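Local coordinates for dienelactone hydrolase (Anabaena variabilis, PDB 2O2G), which probably acts as an alpha/beta-fold hydrolase of the dienelactone hydrolase family, its natural substrate not being established, at residues Asn27-Asn32 against Val59-Gly64; Val38-Gly43 against Pro51-Val56; Tyr55-Leu60 against Leu65-Ile70. All coordinates share one frame; numbering follows the deposited sequence. Where two conformers were deposited one is given.

Contact 1. Residues Asn27-Asn32 against Val59-Gly64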
# COMPACT_ATOMS: atom_id res chain seq x y z
N ASN A 27 -12.26 0.16 4.93
CA ASN A 27 -13.22 0.85 4.10
C ASN A 27 -12.99 0.24 2.69
O ASN A 27 -11.92 0.40 2.06
CB ASN A 27 -13.08 2.39 4.23
CG ASN A 27 -13.44 2.97 5.68
OD1 ASN A 27 -14.23 2.40 6.47
ND2 ASN A 27 -12.87 4.14 5.99
N LEU A 28 -14.01 -0.53 2.25
CA LEU A 28 -13.98 -1.24 0.98
C LEU A 28 -14.84 -0.59 -0.06
O LEU A 28 -16.03 -0.32 0.19
CB LEU A 28 -14.48 -2.68 1.19
CG LEU A 28 -14.53 -3.67 0.03
CD1 LEU A 28 -13.16 -4.07 -0.54
CD2 LEU A 28 -15.28 -4.91 0.53
N VAL A 29 -14.26 -0.32 -1.22
CA VAL A 29 -15.03 0.20 -2.36
C VAL A 29 -14.75 -0.69 -3.56
O VAL A 29 -13.60 -0.93 -3.88
CB VAL A 29 -14.61 1.63 -2.75
CG1 VAL A 29 -15.38 2.09 -3.97
CG2 VAL A 29 -14.82 2.59 -1.62
N ILE A 30 -15.79 -1.15 -4.26
CA ILE A 30 -15.59 -2.02 -5.44
C ILE A 30 -16.40 -1.50 -6.60
O ILE A 30 -17.61 -1.75 -6.66
CB ILE A 30 -16.07 -3.48 -5.18
CG1 ILE A 30 -15.33 -4.10 -4.00
CG2 ILE A 30 -15.80 -4.36 -6.45
CD1 ILE A 30 -15.88 -5.43 -3.52
N PRO A 31 -15.77 -0.71 -7.49
CA PRO A 31 -16.62 -0.26 -8.61
C PRO A 31 -17.13 -1.39 -9.49
O PRO A 31 -16.50 -2.43 -9.57
CB PRO A 31 -15.67 0.62 -9.44
CG PRO A 31 -14.48 0.95 -8.53
CD PRO A 31 -14.39 -0.19 -7.58
N ASN A 32 -18.24 -1.16 -10.17
CA ASN A 32 -18.82 -2.16 -11.06
C ASN A 32 -17.79 -2.57 -12.11
O ASN A 32 -17.07 -1.72 -12.64
CB ASN A 32 -20.08 -1.60 -11.75
CG ASN A 32 -21.21 -1.34 -10.76
OD1 ASN A 32 -21.23 -1.91 -9.67
ND2 ASN A 32 -22.16 -0.48 -11.14
N VAL A 59 -8.92 8.30 -6.73
CA VAL A 59 -8.39 8.35 -8.10
C VAL A 59 -8.39 6.94 -8.72
O VAL A 59 -8.83 6.76 -9.84
CB VAL A 59 -6.98 8.99 -8.15
CG1 VAL A 59 -6.43 8.97 -9.56
CG2 VAL A 59 -7.04 10.40 -7.66
N LEU A 60 -7.96 5.94 -7.95
CA LEU A 60 -7.97 4.55 -8.40
C LEU A 60 -9.41 4.09 -8.68
O LEU A 60 -9.70 3.48 -9.72
CB LEU A 60 -7.31 3.63 -7.36
CG LEU A 60 -5.85 3.98 -6.98
CD1 LEU A 60 -5.32 3.07 -5.87
CD2 LEU A 60 -4.93 3.90 -8.18
N GLN A 61 -10.31 4.39 -7.76
CA GLN A 61 -11.74 4.04 -7.96
C GLN A 61 -12.28 4.60 -9.27
O GLN A 61 -13.03 3.94 -9.98
CB GLN A 61 -12.58 4.57 -6.80
CG GLN A 61 -12.33 3.89 -5.46
CD GLN A 61 -12.76 4.74 -4.29
OE1 GLN A 61 -13.60 5.64 -4.43
NE2 GLN A 61 -12.20 4.47 -3.13
N GLN A 62 -11.97 5.86 -9.55
CA GLN A 62 -12.39 6.54 -10.77
C GLN A 62 -11.86 5.86 -12.03
O GLN A 62 -12.47 5.94 -13.08
CB GLN A 62 -11.95 8.01 -10.73
CG GLN A 62 -12.86 8.93 -9.85
CD GLN A 62 -12.30 10.36 -9.60
OE1 GLN A 62 -11.18 10.71 -10.00
NE2 GLN A 62 -13.11 11.19 -8.93
N ALA A 63 -10.70 5.21 -11.94
CA ALA A 63 -10.16 4.48 -13.05
C ALA A 63 -10.78 3.07 -13.12
O ALA A 63 -10.55 2.35 -14.08
CB ALA A 63 -8.63 4.42 -12.97
N GLY A 64 -11.56 2.68 -12.10
CA GLY A 64 -12.25 1.37 -12.08
C GLY A 64 -11.61 0.28 -11.23
O GLY A 64 -11.94 -0.90 -11.40
O HOH W 1 -14.47 -1.23 -13.03
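Van der Waals contact between Val29 and Gln61 makes up the centre of this contact. The two side chains cross at about a right angle: Val29 CG2 lies 3.6 Å from Gln61 NE2, while Val29 CG1 rests against the amide carbon, 3.7 Å from Gln61 CD. Gln61 brings its amide here by an extended chain beyond CG (chi2 159°), although its CB does not point at the strand. A second van der Waals contact sets Pro31 CG against the backbone of the helix end, 3.6 Å from Gln61 O and 4.0 Å from Gly64 C.

No direct hydrogen bond joins the segments. The polar end of Gln61 is used on Thr67, whose OG1 accepts from NE2, and an alanine in place of Gln61 would probably leave the Thr67 hydroxyl without this donor and open a gap beside Val29. One water bridges the two backbones, donating to Asn32 O at 2.7 Å and to Gly64 O at 3.0 Å. Gly64 closes the helix in a Schellman motif; its positive phi (102°) would jam a CB against the preceding carbonyl.

Helix 51-63 thus covers the end of strand 22-29, which pairs through the backbone of Val29 with Thr67 on strand 66-70. Helix 206-221 meets the same helix through Val59, Leu60 and Ala63.

Contact 2. Residues Val38-Gly43 against Pro51-Val56; sequences VLFAHG and PRNRYV. With SO4 (sulfate ion), chain B.
The Phe40 ring meets helix 51-56 with the CD2, CE2 and CZ side of its rim. Val56 CG1 lies at the ring edge, near its plane, 4.1 Å from Phe40 CE2, whereas Asn53 O approaches obliquely, 3.7 Å from the same CE2. Asn53 CB touches the neighbouring rim atom, 3.7 Å from Phe40 CD2. Phe40 and Asn53 run past each other in opposite directions, with ring and amide planes 47° apart, so they do not stack. The Arg52 guanidinium has sulfate O4 at its edge, in plane, and O2 in an oblique position.

Asn53 joins the apolar and polar halves. With CG anti to its carbonyl carbon (chi1 -61°), its CB stays against Phe40 while the amide passes on to the anion and to His42, where Asn53 ND2 lies 3.7 Å from His42 CB. The imidazole itself turns away from the helix: ND1 donates to Gly43 O at 2.8 Å, nearly straight and in the ring plane, but reaches that oxygen from above its carbonyl plane. NE2 is hydrogen-bonded to Leu72 N, so both ring nitrogens are engaged and the ring's rotation is fixed.

The sulfate, probably from the crystallisation liquor, bridges the segments. Gly43 N gives O1 a straight bond of 2.9 Å (172°), and Asn53 ND2 adds a weak one to the same oxygen. Arg52 donates through NE to O3 and through NH2 to O2, both bonds bent; Ser46 OG, Ser50 OG and Arg145 NH2 also hydrogen-bond to it.

Two arginines, two hydroxyls, the Asn53 amide and a backbone N-H gathered on one anion suggest a pocket suited to negative charge. The Asn53 side chain lies near, without touching, a probable Ser122-His199-Asp171 triad, so the anion may sit close to the active centre.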
# COMPACT_ATOMS: atom_id res chain seq x y z
N VAL A 38 -6.71 -2.70 -4.76
CA VAL A 38 -5.53 -2.13 -4.15
C VAL A 38 -5.70 -2.03 -2.63
O VAL A 38 -6.55 -1.29 -2.12
CB VAL A 38 -5.25 -0.76 -4.73
CG1 VAL A 38 -4.01 -0.14 -4.08
CG2 VAL A 38 -5.10 -0.88 -6.26
N LEU A 39 -4.87 -2.79 -1.92
CA LEU A 39 -4.84 -2.75 -0.48
C LEU A 39 -3.79 -1.71 -0.06
O LEU A 39 -2.63 -1.78 -0.48
CB LEU A 39 -4.50 -4.12 0.07
CG LEU A 39 -4.46 -4.34 1.59
CD1 LEU A 39 -5.74 -4.07 2.35
CD2 LEU A 39 -4.08 -5.75 1.82
N PHE A 40 -4.21 -0.75 0.77
CA PHE A 40 -3.34 0.34 1.24
C PHE A 40 -2.69 0.10 2.60
O PHE A 40 -3.38 -0.22 3.52
CB PHE A 40 -4.15 1.63 1.38
CG PHE A 40 -4.46 2.28 0.10
CD1 PHE A 40 -5.40 1.73 -0.75
CD2 PHE A 40 -3.86 3.49 -0.25
CE1 PHE A 40 -5.70 2.36 -1.94
CE2 PHE A 40 -4.19 4.12 -1.42
CZ PHE A 40 -5.09 3.55 -2.28
N ALA A 41 -1.37 0.22 2.68
CA ALA A 41 -0.61 0.16 3.93
C ALA A 41 -0.31 1.61 4.25
O ALA A 41 0.43 2.25 3.53
CB ALA A 41 0.69 -0.60 3.74
N HIS A 42 -0.91 2.12 5.32
CA HIS A 42 -0.75 3.51 5.71
C HIS A 42 0.59 3.67 6.40
O HIS A 42 1.25 2.68 6.76
CB HIS A 42 -1.94 3.96 6.61
CG HIS A 42 -2.08 3.17 7.89
ND1 HIS A 42 -1.18 3.24 8.93
CD2 HIS A 42 -3.03 2.28 8.28
CE1 HIS A 42 -1.55 2.43 9.90
NE2 HIS A 42 -2.68 1.84 9.54
N GLY A 43 1.03 4.91 6.54
CA GLY A 43 2.31 5.19 7.25
C GLY A 43 2.14 5.12 8.75
O GLY A 43 1.00 5.03 9.27
N PRO A 51 -5.95 11.36 4.66
CA PRO A 51 -6.47 12.14 3.50
C PRO A 51 -5.65 11.89 2.22
O PRO A 51 -6.18 11.93 1.10
CB PRO A 51 -6.38 13.60 3.95
CG PRO A 51 -5.75 13.62 5.28
CD PRO A 51 -5.36 12.22 5.70
N ARG A 52 -4.38 11.57 2.41
CA ARG A 52 -3.52 11.25 1.28
C ARG A 52 -3.89 9.96 0.61
O ARG A 52 -4.01 9.91 -0.62
CB ARG A 52 -2.08 11.19 1.72
CG ARG A 52 -1.55 12.56 1.99
CD ARG A 52 -0.14 12.51 2.40
NE ARG A 52 0.04 11.91 3.71
CZ ARG A 52 -0.21 12.52 4.85
NH1 ARG A 52 -0.69 13.75 4.88
NH2 ARG A 52 0.02 11.90 5.99
N ASN A 53 -4.07 8.92 1.41
CA ASN A 53 -4.48 7.63 0.87
C ASN A 53 -5.95 7.66 0.39
O ASN A 53 -6.29 6.99 -0.57
CB ASN A 53 -4.22 6.53 1.89
CG ASN A 53 -2.71 6.39 2.25
OD1 ASN A 53 -1.82 6.82 1.50
ND2 ASN A 53 -2.44 5.80 3.41
N ARG A 54 -6.81 8.43 1.03
CA ARG A 54 -8.20 8.54 0.56
C ARG A 54 -8.26 9.23 -0.82
O ARG A 54 -9.03 8.81 -1.71
CB ARG A 54 -9.08 9.26 1.57
CG ARG A 54 -9.52 8.39 2.77
CD ARG A 54 -10.63 9.06 3.59
NE ARG A 54 -11.81 9.47 2.81
CZ ARG A 54 -12.90 8.72 2.57
NH1 ARG A 54 -12.98 7.46 3.01
NH2 ARG A 54 -13.91 9.22 1.86
N TYR A 55 -7.49 10.30 -0.99
CA TYR A 55 -7.38 10.97 -2.29
C TYR A 55 -6.90 10.00 -3.36
O TYR A 55 -7.51 9.87 -4.41
CB TYR A 55 -6.42 12.19 -2.23
CG TYR A 55 -6.22 12.77 -3.61
CD1 TYR A 55 -7.23 13.52 -4.23
CD2 TYR A 55 -5.06 12.48 -4.34
CE1 TYR A 55 -7.07 14.01 -5.51
CE2 TYR A 55 -4.88 12.97 -5.61
CZ TYR A 55 -5.89 13.73 -6.20
OH TYR A 55 -5.69 14.22 -7.48
N VAL A 56 -5.77 9.31 -3.11
CA VAL A 56 -5.29 8.35 -4.07
C VAL A 56 -6.37 7.27 -4.36
O VAL A 56 -6.58 6.91 -5.50
CB VAL A 56 -3.96 7.64 -3.61
CG1 VAL A 56 -3.55 6.61 -4.60
CG2 VAL A 56 -2.82 8.66 -3.46
S SO4 B . 0.12 8.38 5.15
O1 SO4 B . -0.40 7.03 5.21
O2 SO4 B . -0.50 9.09 6.24
O3 SO4 B . -0.37 8.97 3.92
O4 SO4 B . 1.58 8.43 5.21

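Contact 3. Residues Tyr55-Leu60 against Leu65-Ile70; sequences YVAEVL and LATLLI
Ala57 and Leu60, one helical turn apart, meet the strand residues whose side chains face the helix. Leu69 has CG anti to its carbonyl carbon (chi1 -72°), which carries CD1 to within 3.7 Å of Ala57 CB. Thr67 is turned with OG1 between its backbone N and carbonyl carbon (chi1 63°); this leaves CG2 facing the helix, 3.8 Å from Ala57 O and 4.0 Å from Leu60 CB, while OG1, 4.1 Å from Ala57 CB, is left to its Gln61 partner.

Leu60 and Leu65 converge obliquely near the turn, Leu60 CD2 lying 3.9 Å from Leu65 CD1. A backbone bond ties the same pair: Leu65 N donates to Leu60 O over 3.0 Å.

The segment axes come within 8.2 Å and run nearly antiparallel, at 162°. This is the second half of a beta-alpha-beta unit, in which the chain leaves strand 36-41, runs through helix 51-63 and returns through strand 66-70, parallel and adjacent to the first, as expected of an alpha/beta-hydrolase fold.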
# COMPACT_ATOMS: atom_id res chain seq x y z
N TYR A 55 -7.49 10.30 -0.99
CA TYR A 55 -7.38 10.97 -2.29
C TYR A 55 -6.90 10.00 -3.36
O TYR A 55 -7.51 9.87 -4.41
CB TYR A 55 -6.42 12.19 -2.23
CG TYR A 55 -6.22 12.77 -3.61
CD1 TYR A 55 -7.23 13.52 -4.23
CD2 TYR A 55 -5.06 12.48 -4.34
CE1 TYR A 55 -7.07 14.01 -5.51
CE2 TYR A 55 -4.88 12.97 -5.61
CZ TYR A 55 -5.89 13.73 -6.20
OH TYR A 55 -5.69 14.22 -7.48
N VAL A 56 -5.77 9.31 -3.11
CA VAL A 56 -5.29 8.35 -4.07
C VAL A 56 -6.37 7.27 -4.36
O VAL A 56 -6.58 6.91 -5.50
CB VAL A 56 -3.96 7.64 -3.61
CG1 VAL A 56 -3.55 6.61 -4.60
CG2 VAL A 56 -2.82 8.66 -3.46
N ALA A 57 -7.05 6.78 -3.32
CA ALA A 57 -8.04 5.75 -3.46
C ALA A 57 -9.16 6.19 -4.37
O ALA A 57 -9.60 5.41 -5.20
CB ALA A 57 -8.58 5.33 -2.11
N GLU A 58 -9.59 7.44 -4.22
CA GLU A 58 -10.66 8.00 -5.05
C GLU A 58 -10.21 8.09 -6.50
O GLU A 58 -11.02 7.98 -7.41
CB GLU A 58 -11.10 9.35 -4.48
CG GLU A 58 -11.87 9.15 -3.16
CD GLU A 58 -11.90 10.33 -2.16
OE1 GLU A 58 -11.14 11.33 -2.33
OE2 GLU A 58 -12.68 10.23 -1.16
N VAL A 59 -8.92 8.30 -6.73
CA VAL A 59 -8.39 8.35 -8.10
C VAL A 59 -8.39 6.94 -8.72
O VAL A 59 -8.83 6.76 -9.84
CB VAL A 59 -6.98 8.99 -8.15
CG1 VAL A 59 -6.43 8.97 -9.56
CG2 VAL A 59 -7.04 10.40 -7.66
N LEU A 60 -7.96 5.94 -7.95
CA LEU A 60 -7.97 4.55 -8.40
C LEU A 60 -9.41 4.09 -8.68
O LEU A 60 -9.70 3.48 -9.72
CB LEU A 60 -7.31 3.63 -7.36
CG LEU A 60 -5.85 3.98 -6.98
CD1 LEU A 60 -5.32 3.07 -5.87
CD2 LEU A 60 -4.93 3.90 -8.18
N LEU A 65 -10.69 0.67 -10.34
CA LEU A 65 -10.05 -0.23 -9.40
C LEU A 65 -10.75 -0.23 -8.07
O LEU A 65 -11.13 0.85 -7.56
CB LEU A 65 -8.61 0.20 -9.13
CG LEU A 65 -7.61 -0.10 -10.25
CD1 LEU A 65 -6.38 0.80 -10.15
CD2 LEU A 65 -7.23 -1.60 -10.27
N ALA A 66 -10.88 -1.42 -7.49
CA ALA A 66 -11.40 -1.57 -6.15
C ALA A 66 -10.33 -1.13 -5.20
O ALA A 66 -9.14 -1.17 -5.56
CB ALA A 66 -11.76 -3.03 -5.85
N THR A 67 -10.73 -0.72 -4.00
CA THR A 67 -9.76 -0.32 -2.95
C THR A 67 -10.17 -0.80 -1.54
O THR A 67 -11.36 -0.88 -1.23
CB THR A 67 -9.56 1.22 -2.89
OG1 THR A 67 -10.79 1.87 -2.52
CG2 THR A 67 -9.08 1.75 -4.24
N LEU A 68 -9.18 -1.13 -0.73
CA LEU A 68 -9.36 -1.44 0.71
C LEU A 68 -8.36 -0.60 1.50
O LEU A 68 -7.16 -0.81 1.42
CB LEU A 68 -9.17 -2.91 1.02
CG LEU A 68 -9.28 -3.29 2.51
CD1 LEU A 68 -10.65 -2.86 3.07
CD2 LEU A 68 -9.00 -4.78 2.69
N LEU A 69 -8.89 0.41 2.19
CA LEU A 69 -8.13 1.26 3.08
C LEU A 69 -8.37 0.63 4.43
O LEU A 69 -9.50 0.52 4.87
CB LEU A 69 -8.69 2.67 3.01
CG LEU A 69 -8.35 3.39 1.70
CD1 LEU A 69 -9.40 4.44 1.41
CD2 LEU A 69 -6.99 3.98 1.77
N ILE A 70 -7.29 0.20 5.08
CA ILE A 70 -7.34 -0.50 6.35
C ILE A 70 -6.50 0.09 7.47
O ILE A 70 -5.49 0.75 7.23
CB ILE A 70 -6.92 -1.96 6.06
CG1 ILE A 70 -7.48 -2.91 7.10
CG2 ILE A 70 -5.40 -2.11 5.83
CD1 ILE A 70 -7.47 -4.30 6.63

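Overall arrangement
Helix 51-63 takes part in all three contacts, laid along one side of the mixed sheet. Contact 2 engages its N-terminal part with strand 36-41, contact 3 its middle with strand 66-70, and contact 1 its C-terminal end with strand 22-29. Contacts 2 and 3 are buried; contact 1 is only partly so, farther from the chain's centre. Contact 3 is mostly aliphatic packing with one backbone hydrogen bond, contact 1 sets aliphatic groups against an amide and backbone and adds a water bridge, and contact 2 combines aromatic packing with a bound anion. Leu60 knits the helix side together, its CD1 lying 3.6 Å from Phe40 CZ, while strand 66-70 pairs with both neighbouring strands.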